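Local coordinates for protein extracellular sialidase/neuraminidase, putative (Aspergillus fumigatus, PDB 2XZK) that probably hydrolyses the glycosidic bonds of terminal sialic acids, with residues of the deaminated sialic acid KDN as its likely preferred substrate, at residues Lys317-Arg322 and Trp379-Pro384; Pro288-Phe293 and Val307-Asp312. One frame throughout, in Å; residues are numbered along the deposited sequence.

Overall arrangement
Both contacts belong to one four-stranded antiparallel blade of the beta-propeller, built in sequence from strands 279-284, 290-294, 305-310 and 322-323. Interaction 2 pairs the two inner strands, and interaction 1 follows along the chain, tying the connection into an outer strand, 322-323, to the C-terminal helix 377-381 and the turn after it. Their centres are about 10 Å apart, on the same side of the molecule, and lie about 21 Å (interaction 1) and 18 Å (interaction 2) from the centre of the chain. Lys317 connects them, its backbone N and O bonding to Asp312 OD2 and Ser310 OG. Segments 307-312 and 317-322 both touch a difluoro-KDN molecule.

Interaction 1. Residues Lys317-Arg322 and Trp379-Pro384; sequences KFNYGR and WILNGP. With K99 ((2R,3R,4R,5R,6S)-2,3-bis(fluoranyl)-4,5-bis(oxidanyl)-6-[(1R,2R)-1,2,3-tris(oxidanyl)propyl]oxane-2-carboxylic acid), chain E.
Trp379 receives Arg322 in two ways at once. The guanidinium lies flat on the indole, planes 10° apart, in a cation-pi stack over the five-membered ring. Arg322 CD sits over the six-membered ring in a CH-pi contact, 3.4 Å from its centroid. The carbonyl of the same tryptophan takes the second grip: Arg322 NH1 donates to Trp379 O over 2.8 Å in a nearly straight bond (167°), with the acceptor in the guanidinium plane. An extended chain, CG anti to the backbone N (chi1 -166°), carries the arginine across the indole, and the bond to O fixes its rotation on the ring. Because this carbonyl lies in the last turn of the helix, its partial negative charge probably strengthens the bond; Asp326 pairs with NE.

Next, Ile380 turns its CG2 branch to Gly321 CA, 4.0 Å away. Gly321 has a positive phi, a conformation that glycine adopts easily. The 317-322 loop joins the third and fourth strands of a propeller blade, where BNR proteins carry their Asp boxes, and Ser310, Asp312 and Phe318 are consistent with a degenerate one. At its start Lys317 O accepts a hydrogen bond of 2.7 Å from O4 of the bound difluoro-KDN.

Leu381 brings CD2 to Asn319 ND2 only loosely; Asn319 spends its OD1 on Ile309 N. Asn382 leaves the helical conformation, and its ND2 reaches back to Ser378 O. In the turn that follows, Gly383 N bonds to Ile380 O. Having no side chain, Gly383 can set its CA 3.5 Å from Arg322 NE, on the guanidinium face opposite the indole. Pro384 extends that cover, its ring crossing the arginine at about a right angle with CD 3.9 Å from NE.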
ATOM      1  N   LYS A 317     -19.988   0.418  -9.320  1.00 12.93           N
ATOM      2  CA  LYS A 317     -19.451  -0.318 -10.455  1.00 13.03           C
ATOM      3  C   LYS A 317     -18.224   0.357 -11.042  1.00 12.00           C
ATOM      4  O   LYS A 317     -18.204   1.573 -11.242  1.00 11.31           O
ATOM      5  CB  LYS A 317     -20.512  -0.474 -11.553  1.00 13.85           C
ATOM      6  CG  LYS A 317     -21.763  -1.211 -11.094  1.00 17.55           C
ATOM      7  CD  LYS A 317     -22.750  -1.434 -12.227  1.00 21.89           C
ATOM      8  CE  LYS A 317     -24.143  -1.726 -11.650  1.00 24.20           C
ATOM      9  NZ  LYS A 317     -25.094  -2.257 -12.681  1.00 27.36           N
ATOM     10  N   PHE A 318     -17.217  -0.461 -11.322  1.00 11.93           N
ATOM     11  CA  PHE A 318     -16.015  -0.029 -12.028  1.00 11.35           C
ATOM     12  C   PHE A 318     -16.047  -0.536 -13.462  1.00 11.42           C
ATOM     13  O   PHE A 318     -16.676  -1.575 -13.764  1.00 11.89           O
ATOM     14  CB  PHE A 318     -14.757  -0.564 -11.324  1.00 11.12           C
ATOM     15  CG  PHE A 318     -14.445   0.144 -10.043  1.00 10.87           C
ATOM     16  CD1 PHE A 318     -15.110  -0.191  -8.869  1.00  9.54           C
ATOM     17  CD2 PHE A 318     -13.482   1.146 -10.008  1.00 11.36           C
ATOM     18  CE1 PHE A 318     -14.841   0.464  -7.681  1.00 10.67           C
ATOM     19  CE2 PHE A 318     -13.198   1.812  -8.825  1.00 10.74           C
ATOM     20  CZ  PHE A 318     -13.889   1.471  -7.653  1.00 12.06           C
ATOM     21  N   ASN A 319     -15.364   0.186 -14.345  1.00 10.33           N
ATOM     22  CA  ASN A 319     -15.218  -0.256 -15.718  1.00 10.78           C
ATOM     23  C   ASN A 319     -14.235  -1.425 -15.820  1.00 10.11           C
ATOM     24  O   ASN A 319     -13.659  -1.850 -14.813  1.00  9.75           O
ATOM     25  CB  ASN A 319     -14.858   0.908 -16.656  1.00 10.41           C
ATOM     26  CG  ASN A 319     -13.461   1.512 -16.390  1.00 12.12           C
ATOM     27  OD1 ASN A 319     -12.680   1.005 -15.586  1.00 11.82           O
ATOM     28  ND2 ASN A 319     -13.147   2.594 -17.107  1.00 13.73           N
ATOM     29  N   TYR A 320     -14.062  -1.964 -17.024  1.00 10.14           N
ATOM     30  CA  TYR A 320     -13.081  -3.006 -17.250  1.00 10.36           C
ATOM     31  C   TYR A 320     -11.696  -2.465 -16.903  1.00 10.07           C
ATOM     32  O   TYR A 320     -10.912  -3.151 -16.238  1.00 10.48           O
ATOM     33  CB  TYR A 320     -13.115  -3.485 -18.705  1.00 10.85           C
ATOM     34  CG  TYR A 320     -12.146  -4.611 -18.975  1.00 12.02           C
ATOM     35  CD1 TYR A 320     -10.805  -4.346 -19.251  1.00 13.56           C
ATOM     36  CD2 TYR A 320     -12.564  -5.941 -18.939  1.00 14.93           C
ATOM     37  CE1 TYR A 320      -9.900  -5.370 -19.487  1.00 16.29           C
ATOM     38  CE2 TYR A 320     -11.656  -6.989 -19.184  1.00 15.49           C
ATOM     39  CZ  TYR A 320     -10.334  -6.684 -19.459  1.00 16.64           C
ATOM     40  OH  TYR A 320      -9.411  -7.671 -19.705  1.00 21.00           O
ATOM     41  N   GLY A 321     -11.425  -1.234 -17.332  1.00  9.84           N
ATOM     42  CA  GLY A 321     -10.140  -0.591 -17.099  1.00  9.65           C
ATOM     43  C   GLY A 321      -9.073  -1.057 -18.071  1.00  9.53           C
ATOM     44  O   GLY A 321      -9.355  -1.329 -19.254  1.00 10.08           O
ATOM     45  N   ARG A 322      -7.835  -1.146 -17.595  1.00  9.00           N
ATOM     46  CA  ARG A 322      -6.737  -1.579 -18.447  1.00  8.75           C
ATOM     47  C   ARG A 322      -5.771  -2.496 -17.705  1.00  9.05           C
ATOM     48  O   ARG A 322      -5.438  -2.259 -16.535  1.00  8.40           O
ATOM     49  CB  ARG A 322      -5.986  -0.380 -19.028  1.00  8.61           C
ATOM     50  CG  ARG A 322      -5.072  -0.754 -20.172  1.00  8.80           C
ATOM     51  CD  ARG A 322      -4.630   0.434 -21.006  1.00  8.40           C
ATOM     52  NE  ARG A 322      -4.001  -0.053 -22.241  1.00  6.44           N
ATOM     53  CZ  ARG A 322      -3.674   0.706 -23.282  1.00  7.04           C
ATOM     54  NH1 ARG A 322      -3.914   2.008 -23.274  1.00  6.91           N
ATOM     55  NH2 ARG A 322      -3.134   0.143 -24.351  1.00  8.20           N
ATOM     56  N   TRP A 379      -4.687   6.953 -20.816  1.00  7.71           N
ATOM     57  CA  TRP A 379      -4.068   5.648 -21.008  1.00  7.71           C
ATOM     58  C   TRP A 379      -5.012   4.534 -20.559  1.00  7.93           C
ATOM     59  O   TRP A 379      -5.187   3.537 -21.274  1.00  7.71           O
ATOM     60  CB  TRP A 379      -2.710   5.540 -20.310  1.00  7.91           C
ATOM     61  CG  TRP A 379      -2.070   4.204 -20.562  1.00  7.22           C
ATOM     62  CD1 TRP A 379      -1.312   3.851 -21.649  1.00  6.60           C
ATOM     63  CD2 TRP A 379      -2.151   3.036 -19.733  1.00  7.17           C
ATOM     64  NE1 TRP A 379      -0.922   2.533 -21.551  1.00  7.39           N
ATOM     65  CE2 TRP A 379      -1.411   2.013 -20.379  1.00  7.48           C
ATOM     66  CE3 TRP A 379      -2.778   2.749 -18.507  1.00  7.42           C
ATOM     67  CZ2 TRP A 379      -1.278   0.721 -19.832  1.00  9.33           C
ATOM     68  CZ3 TRP A 379      -2.642   1.463 -17.967  1.00  7.97           C
ATOM     69  CH2 TRP A 379      -1.911   0.467 -18.634  1.00  9.44           C
ATOM     70  N   ILE A 380      -5.658   4.709 -19.401  1.00  7.70           N
ATOM     71  CA  ILE A 380      -6.621   3.698 -18.945  1.00  7.97           C
ATOM     72  C   ILE A 380      -7.799   3.593 -19.913  1.00  8.55           C
ATOM     73  O   ILE A 380      -8.219   2.498 -20.262  1.00  8.48           O
ATOM     74  CB  ILE A 380      -7.181   4.008 -17.552  1.00  7.99           C
ATOM     75  CG1 ILE A 380      -6.043   4.247 -16.547  1.00  7.81           C
ATOM     76  CG2 ILE A 380      -8.134   2.880 -17.088  1.00  8.34           C
ATOM     77  CD1 ILE A 380      -6.529   4.811 -15.200  1.00  8.00           C
ATOM     78  N   LEU A 381      -8.321   4.744 -20.334  1.00  8.87           N
ATOM     79  CA  LEU A 381      -9.570   4.799 -21.114  1.00  9.24           C
ATOM     80  C   LEU A 381      -9.415   4.317 -22.557  1.00  9.77           C
ATOM     81  O   LEU A 381     -10.387   3.900 -23.185  1.00 10.92           O
ATOM     82  CB  LEU A 381     -10.136   6.227 -21.100  1.00  8.84           C
ATOM     83  CG  LEU A 381     -10.659   6.739 -19.745  1.00  8.13           C
ATOM     84  CD1 LEU A 381     -10.741   8.261 -19.761  1.00 10.09           C
ATOM     85  CD2 LEU A 381     -11.991   6.110 -19.382  1.00 10.42           C
ATOM     86  N   ASN A 382      -8.190   4.374 -23.067  1.00  9.66           N
ATOM     87  CA  ASN A 382      -7.901   3.946 -24.431  1.00 10.14           C
ATOM     88  C   ASN A 382      -7.445   2.496 -24.499  1.00  9.66           C
ATOM     89  O   ASN A 382      -6.995   2.019 -25.540  1.00  9.64           O
ATOM     90  CB  ASN A 382      -6.889   4.899 -25.077  1.00 10.29           C
ATOM     91  CG  ASN A 382      -7.538   6.196 -25.540  1.00 11.31           C
ATOM     92  OD1 ASN A 382      -8.325   6.202 -26.491  1.00 14.50           O
ATOM     93  ND2 ASN A 382      -7.226   7.301 -24.861  1.00 12.24           N
ATOM     94  N   GLY A 383      -7.608   1.790 -23.384  1.00 10.10           N
ATOM     95  CA  GLY A 383      -7.349   0.359 -23.311  1.00 10.45           C
ATOM     96  C   GLY A 383      -8.251  -0.426 -24.256  1.00 11.32           C
ATOM     97  O   GLY A 383      -9.393  -0.030 -24.482  1.00 11.87           O
ATOM     98  N   PRO A 384      -7.743  -1.550 -24.792  1.00 12.11           N
ATOM     99  CA  PRO A 384      -8.410  -2.299 -25.858  1.00 12.80           C
ATOM    100  C   PRO A 384      -9.562  -3.165 -25.371  1.00 14.42           C
ATOM    101  O   PRO A 384     -10.317  -3.679 -26.181  1.00 12.95           O
ATOM    102  CB  PRO A 384      -7.288  -3.192 -26.408  1.00 13.47           C
ATOM    103  CG  PRO A 384      -6.375  -3.396 -25.255  1.00 12.28           C
ATOM    104  CD  PRO A 384      -6.404  -2.098 -24.497  1.00 12.62           C
TER
HETATM  105  O1A K99 E 502     -17.679   3.501 -17.113  1.00 22.74           O
HETATM  106  C1  K99 E 502     -18.532   2.624 -17.378  1.00 23.21           C
HETATM  107  O1B K99 E 502     -19.087   2.476 -18.490  1.00 25.67           O
HETATM  108  C2  K99 E 502     -18.945   1.617 -16.271  1.00 21.82           C
HETATM  109  C3  K99 E 502     -18.438   1.996 -14.867  1.00 20.18           C
HETATM  110  F1  K99 E 502     -18.624   0.905 -14.021  1.00 21.53           F
HETATM  111  C4  K99 E 502     -19.137   3.251 -14.310  1.00 19.99           C
HETATM  112  O4  K99 E 502     -18.726   3.510 -12.977  1.00 16.16           O
HETATM  113  O6  K99 E 502     -20.395   1.498 -16.190  1.00 22.20           O
HETATM  114  C6  K99 E 502     -21.050   2.753 -15.788  1.00 22.99           C
HETATM  115  C5  K99 E 502     -20.656   3.085 -14.343  1.00 20.94           C
HETATM  116  O5  K99 E 502     -21.276   4.300 -13.916  1.00 21.09           O
HETATM  117  C7  K99 E 502     -22.569   2.712 -15.964  1.00 25.81           C
HETATM  118  O7  K99 E 502     -23.026   1.414 -15.568  1.00 26.54           O
HETATM  119  C8  K99 E 502     -22.990   3.070 -17.414  1.00 28.26           C
HETATM  120  O8  K99 E 502     -22.240   2.293 -18.347  1.00 29.76           O
HETATM  121  C9  K99 E 502     -22.789   4.564 -17.767  1.00 29.79           C
HETATM  122  O9  K99 E 502     -23.835   5.385 -17.214  1.00 31.22           O
HETATM  123  F2  K99 E 502     -18.448   0.409 -16.582  1.00 21.65           F

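Interaction 2. Residues Pro288-Phe293 and Val307-Asp312; sequences PARTIF and VRISYD. With K99 ((2R,3R,4R,5R,6S)-2,3-bis(fluoranyl)-4,5-bis(oxidanyl)-6-[(1R,2R)-1,2,3-tris(oxidanyl)propyl]oxane-2-carboxylic acid), chain E.
Ile292 and Val307 make the tightest side-chain contact of this hairpin, their CG2 methyls 3.5 Å apart on the face they share with Ile309. The two side chains run alongside each other in the same direction, as do Ile292 and Ile309, whose contact runs from Ile292 CD1 to Ile309 CG1 at 4.0 Å. Beta-branched residues suit such extended strands and fill this buried face closely. The two backbones pair in antiparallel register: Thr291 with Ser310 and Phe293 with Arg308 are hydrogen-bonded pairs, each closed by two N-H...O bonds, and Ile292 with Ile309 is the non-hydrogen-bonded pair in the middle.

Toward Pro288 and Asp312 the strands give way to loops and water enters. Pro288 CB meets Tyr311 CD1 at 3.8 Å, while one water bridges the backbone, donating to Ala289 O (2.8 Å) and Tyr311 O (2.6 Å). A second water accepts from Thr291 OG1 and donates to Ser310 O and Asp312 O. Ser310 OG, also hydrogen-bonded to Lys317 O, takes the N-H of Asp312 in an ST turn, a bend next to the ligand site. There Tyr311 N gives a straight bond (169°) to O4 of the difluoro-KDN over 2.9 Å, and Asp312 OD1 accepts from its O5. With CG anti to the carbonyl carbon (chi1 -61°), the Tyr311 ring swings in beside Ile309 and Arg290, turning an edge to the sugar carboxylate and a face to Ile309 CG2, while its OH reaches Asp3. Arg290 has its guanidinium plane 70° from the phenol and forms a salt bridge with Asp3.

Helix 377-381 covers the isoleucine face, setting Leu377 on Arg290 and Ile309 and Ile380 on Val307; strand 279-284 flanks strand 290-294, and strand 322-323 completes the blade beyond strand 305-310.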
ATOM      1  N   PRO A 288     -16.568  14.467 -14.627  1.00 25.03           N
ATOM      2  CA  PRO A 288     -17.079  13.293 -13.927  1.00 23.83           C
ATOM      3  C   PRO A 288     -16.164  12.981 -12.748  1.00 22.54           C
ATOM      4  O   PRO A 288     -14.935  12.993 -12.902  1.00 22.05           O
ATOM      5  CB  PRO A 288     -16.997  12.179 -14.979  1.00 24.09           C
ATOM      6  CG  PRO A 288     -15.961  12.629 -15.965  1.00 23.95           C
ATOM      7  CD  PRO A 288     -15.851  14.124 -15.872  1.00 24.94           C
ATOM      8  N   ALA A 289     -16.757  12.767 -11.574  1.00 20.49           N
ATOM      9  CA  ALA A 289     -15.998  12.360 -10.398  1.00 18.98           C
ATOM     10  C   ALA A 289     -15.498  10.938 -10.629  1.00 17.44           C
ATOM     11  O   ALA A 289     -16.201  10.127 -11.232  1.00 18.11           O
ATOM     12  CB  ALA A 289     -16.866  12.419  -9.165  1.00 19.30           C
ATOM     13  N   ARG A 290     -14.280  10.648 -10.172  1.00 15.04           N
ATOM     14  CA  ARG A 290     -13.660   9.340 -10.443  1.00 13.33           C
ATOM     15  C   ARG A 290     -13.003   8.729  -9.212  1.00 12.09           C
ATOM     16  O   ARG A 290     -12.309   9.420  -8.457  1.00 12.59           O
ATOM     17  CB  ARG A 290     -12.603   9.461 -11.541  1.00 13.06           C
ATOM     18  CG  ARG A 290     -13.125   9.997 -12.881  1.00 13.05           C
ATOM     19  CD  ARG A 290     -12.012  10.009 -13.896  1.00 13.28           C
ATOM     20  NE  ARG A 290     -12.323  10.852 -15.049  1.00 12.34           N
ATOM     21  CZ  ARG A 290     -12.113  12.163 -15.091  1.00 13.41           C
ATOM     22  NH1 ARG A 290     -11.604  12.793 -14.033  1.00 16.31           N
ATOM     23  NH2 ARG A 290     -12.405  12.848 -16.186  1.00 16.93           N
ATOM     24  N   THR A 291     -13.219   7.427  -9.047  1.00 10.37           N
ATOM     25  CA  THR A 291     -12.531   6.622  -8.054  1.00  9.29           C
ATOM     26  C   THR A 291     -11.748   5.602  -8.865  1.00  8.23           C
ATOM     27  O   THR A 291     -12.274   5.007  -9.822  1.00  8.78           O
ATOM     28  CB  THR A 291     -13.519   5.914  -7.101  1.00  9.65           C
ATOM     29  OG1 THR A 291     -14.357   6.895  -6.485  1.00 10.74           O
ATOM     30  CG2 THR A 291     -12.780   5.142  -6.001  1.00  8.96           C
ATOM     31  N   ILE A 292     -10.474   5.462  -8.529  1.00  6.81           N
ATOM     32  CA  ILE A 292      -9.596   4.496  -9.179  1.00  5.95           C
ATOM     33  C   ILE A 292      -9.395   3.276  -8.285  1.00  5.70           C
ATOM     34  O   ILE A 292      -9.280   3.408  -7.068  1.00  5.93           O
ATOM     35  CB  ILE A 292      -8.183   5.115  -9.497  1.00  5.81           C
ATOM     36  CG1 ILE A 292      -8.302   6.561 -10.005  1.00  7.21           C
ATOM     37  CG2 ILE A 292      -7.396   4.226 -10.469  1.00  7.02           C
ATOM     38  CD1 ILE A 292      -9.096   6.745 -11.311  1.00  6.65           C
ATOM     39  N   PHE A 293      -9.333   2.093  -8.899  1.00  5.22           N
ATOM     40  CA  PHE A 293      -9.095   0.837  -8.183  1.00  5.52           C
ATOM     41  C   PHE A 293      -8.052   0.012  -8.925  1.00  5.57           C
ATOM     42  O   PHE A 293      -8.030  -0.012 -10.158  1.00  6.86           O
ATOM     43  CB  PHE A 293     -10.388   0.019  -8.043  1.00  5.13           C
ATOM     44  CG  PHE A 293     -10.212  -1.252  -7.260  1.00  5.78           C
ATOM     45  CD1 PHE A 293     -10.066  -1.215  -5.879  1.00  7.55           C
ATOM     46  CD2 PHE A 293     -10.176  -2.490  -7.911  1.00  7.98           C
ATOM     47  CE1 PHE A 293      -9.875  -2.393  -5.145  1.00  6.62           C
ATOM     48  CE2 PHE A 293      -9.996  -3.657  -7.183  1.00  7.25           C
ATOM     49  CZ  PHE A 293      -9.848  -3.607  -5.799  1.00  9.28           C
ATOM     50  N   VAL A 307      -6.011  -1.787 -13.635  1.00  7.75           N
ATOM     51  CA  VAL A 307      -6.438  -0.498 -13.078  1.00  7.53           C
ATOM     52  C   VAL A 307      -7.812  -0.112 -13.660  1.00  8.02           C
ATOM     53  O   VAL A 307      -8.033  -0.253 -14.872  1.00  8.67           O
ATOM     54  CB  VAL A 307      -5.352   0.610 -13.282  1.00  7.78           C
ATOM     55  CG1 VAL A 307      -5.173   0.995 -14.759  1.00  7.35           C
ATOM     56  CG2 VAL A 307      -5.655   1.845 -12.433  1.00  7.10           C
ATOM     57  N   ARG A 308      -8.726   0.340 -12.805  1.00  7.76           N
ATOM     58  CA  ARG A 308     -10.103   0.630 -13.200  1.00  7.55           C
ATOM     59  C   ARG A 308     -10.594   1.980 -12.695  1.00  8.32           C
ATOM     60  O   ARG A 308     -10.054   2.519 -11.725  1.00  7.43           O
ATOM     61  CB  ARG A 308     -11.041  -0.413 -12.614  1.00  7.84           C
ATOM     62  CG  ARG A 308     -10.712  -1.857 -12.907  1.00  6.99           C
ATOM     63  CD  ARG A 308     -11.664  -2.676 -12.076  1.00  7.19           C
ATOM     64  NE  ARG A 308     -11.435  -4.113 -12.085  1.00  9.99           N
ATOM     65  CZ  ARG A 308     -12.146  -4.994 -12.786  1.00 10.01           C
ATOM     66  NH1 ARG A 308     -13.119  -4.589 -13.616  1.00 11.67           N
ATOM     67  NH2 ARG A 308     -11.897  -6.290 -12.653  1.00  9.86           N
ATOM     68  N   ILE A 309     -11.655   2.484 -13.327  1.00  7.94           N
ATOM     69  CA  ILE A 309     -12.285   3.738 -12.939  1.00  8.71           C
ATOM     70  C   ILE A 309     -13.768   3.480 -12.644  1.00  9.10           C
ATOM     71  O   ILE A 309     -14.436   2.742 -13.387  1.00 10.41           O
ATOM     72  CB  ILE A 309     -12.164   4.800 -14.061  1.00  8.41           C
ATOM     73  CG1 ILE A 309     -10.709   5.009 -14.477  1.00  8.73           C
ATOM     74  CG2 ILE A 309     -12.791   6.131 -13.626  1.00 10.57           C
ATOM     75  CD1 ILE A 309     -10.531   5.771 -15.811  1.00  9.66           C
ATOM     76  N   SER A 310     -14.266   4.058 -11.548  1.00  9.89           N
ATOM     77  CA  SER A 310     -15.718   4.115 -11.292  1.00 10.22           C
ATOM     78  C   SER A 310     -16.155   5.569 -11.355  1.00 10.65           C
ATOM     79  O   SER A 310     -15.496   6.450 -10.801  1.00 11.46           O
ATOM     80  CB  SER A 310     -16.093   3.557  -9.918  1.00 10.67           C
ATOM     81  OG  SER A 310     -17.504   3.673  -9.700  1.00 10.62           O
ATOM     82  N   TYR A 311     -17.284   5.806 -12.014  1.00 10.75           N
ATOM     83  CA  TYR A 311     -17.878   7.139 -12.104  1.00 11.40           C
ATOM     84  C   TYR A 311     -19.072   7.254 -11.161  1.00 11.82           C
ATOM     85  O   TYR A 311     -19.705   8.315 -11.076  1.00 12.61           O
ATOM     86  CB  TYR A 311     -18.346   7.392 -13.544  1.00 11.38           C
ATOM     87  CG  TYR A 311     -17.201   7.334 -14.516  1.00 11.22           C
ATOM     88  CD1 TYR A 311     -16.435   8.464 -14.763  1.00 12.72           C
ATOM     89  CD2 TYR A 311     -16.870   6.144 -15.166  1.00 12.11           C
ATOM     90  CE1 TYR A 311     -15.373   8.425 -15.639  1.00 11.59           C
ATOM     91  CE2 TYR A 311     -15.801   6.087 -16.064  1.00 12.72           C
ATOM     92  CZ  TYR A 311     -15.063   7.231 -16.287  1.00 11.16           C
ATOM     93  OH  TYR A 311     -14.009   7.191 -17.155  1.00 11.79           O
ATOM     94  N   ASP A 312     -19.360   6.168 -10.456  1.00 11.91           N
ATOM     95  CA  ASP A 312     -20.517   6.091  -9.550  1.00 12.73           C
ATOM     96  C   ASP A 312     -20.283   6.860  -8.264  1.00 12.74           C
ATOM     97  O   ASP A 312     -19.179   6.857  -7.731  1.00 13.31           O
ATOM     98  CB  ASP A 312     -20.832   4.644  -9.227  1.00 13.11           C
ATOM     99  CG  ASP A 312     -21.405   3.904 -10.413  1.00 14.59           C
ATOM    100  OD1 ASP A 312     -21.960   4.564 -11.328  1.00 18.33           O
ATOM    101  OD2 ASP A 312     -21.310   2.659 -10.435  1.00 15.91           O
TER
HETATM  102  O1A K99 E 502     -17.679   3.501 -17.113  1.00 22.74           O
HETATM  103  C1  K99 E 502     -18.532   2.624 -17.378  1.00 23.21           C
HETATM  104  O1B K99 E 502     -19.087   2.476 -18.490  1.00 25.67           O
HETATM  105  C2  K99 E 502     -18.945   1.617 -16.271  1.00 21.82           C
HETATM  106  C3  K99 E 502     -18.438   1.996 -14.867  1.00 20.18           C
HETATM  107  F1  K99 E 502     -18.624   0.905 -14.021  1.00 21.53           F
HETATM  108  C4  K99 E 502     -19.137   3.251 -14.310  1.00 19.99           C
HETATM  109  O4  K99 E 502     -18.726   3.510 -12.977  1.00 16.16           O
HETATM  110  O6  K99 E 502     -20.395   1.498 -16.190  1.00 22.20           O
HETATM  111  C6  K99 E 502     -21.050   2.753 -15.788  1.00 22.99           C
HETATM  112  C5  K99 E 502     -20.656   3.085 -14.343  1.00 20.94           C
HETATM  113  O5  K99 E 502     -21.276   4.300 -13.916  1.00 21.09           O
HETATM  114  C7  K99 E 502     -22.569   2.712 -15.964  1.00 25.81           C
HETATM  115  O7  K99 E 502     -23.026   1.414 -15.568  1.00 26.54           O
HETATM  116  C8  K99 E 502     -22.990   3.070 -17.414  1.00 28.26           C
HETATM  117  O8  K99 E 502     -22.240   2.293 -18.347  1.00 29.76           O
HETATM  118  C9  K99 E 502     -22.789   4.564 -17.767  1.00 29.79           C
HETATM  119  O9  K99 E 502     -23.835   5.385 -17.214  1.00 31.22           O
HETATM  120  F2  K99 E 502     -18.448   0.409 -16.582  1.00 21.65           F
HETATM  121  O   HOH W   1     -18.761  10.482 -12.183  1.00 25.50           O
HETATM  122  O   HOH W   2     -16.486   7.052  -8.114  1.00 14.55           O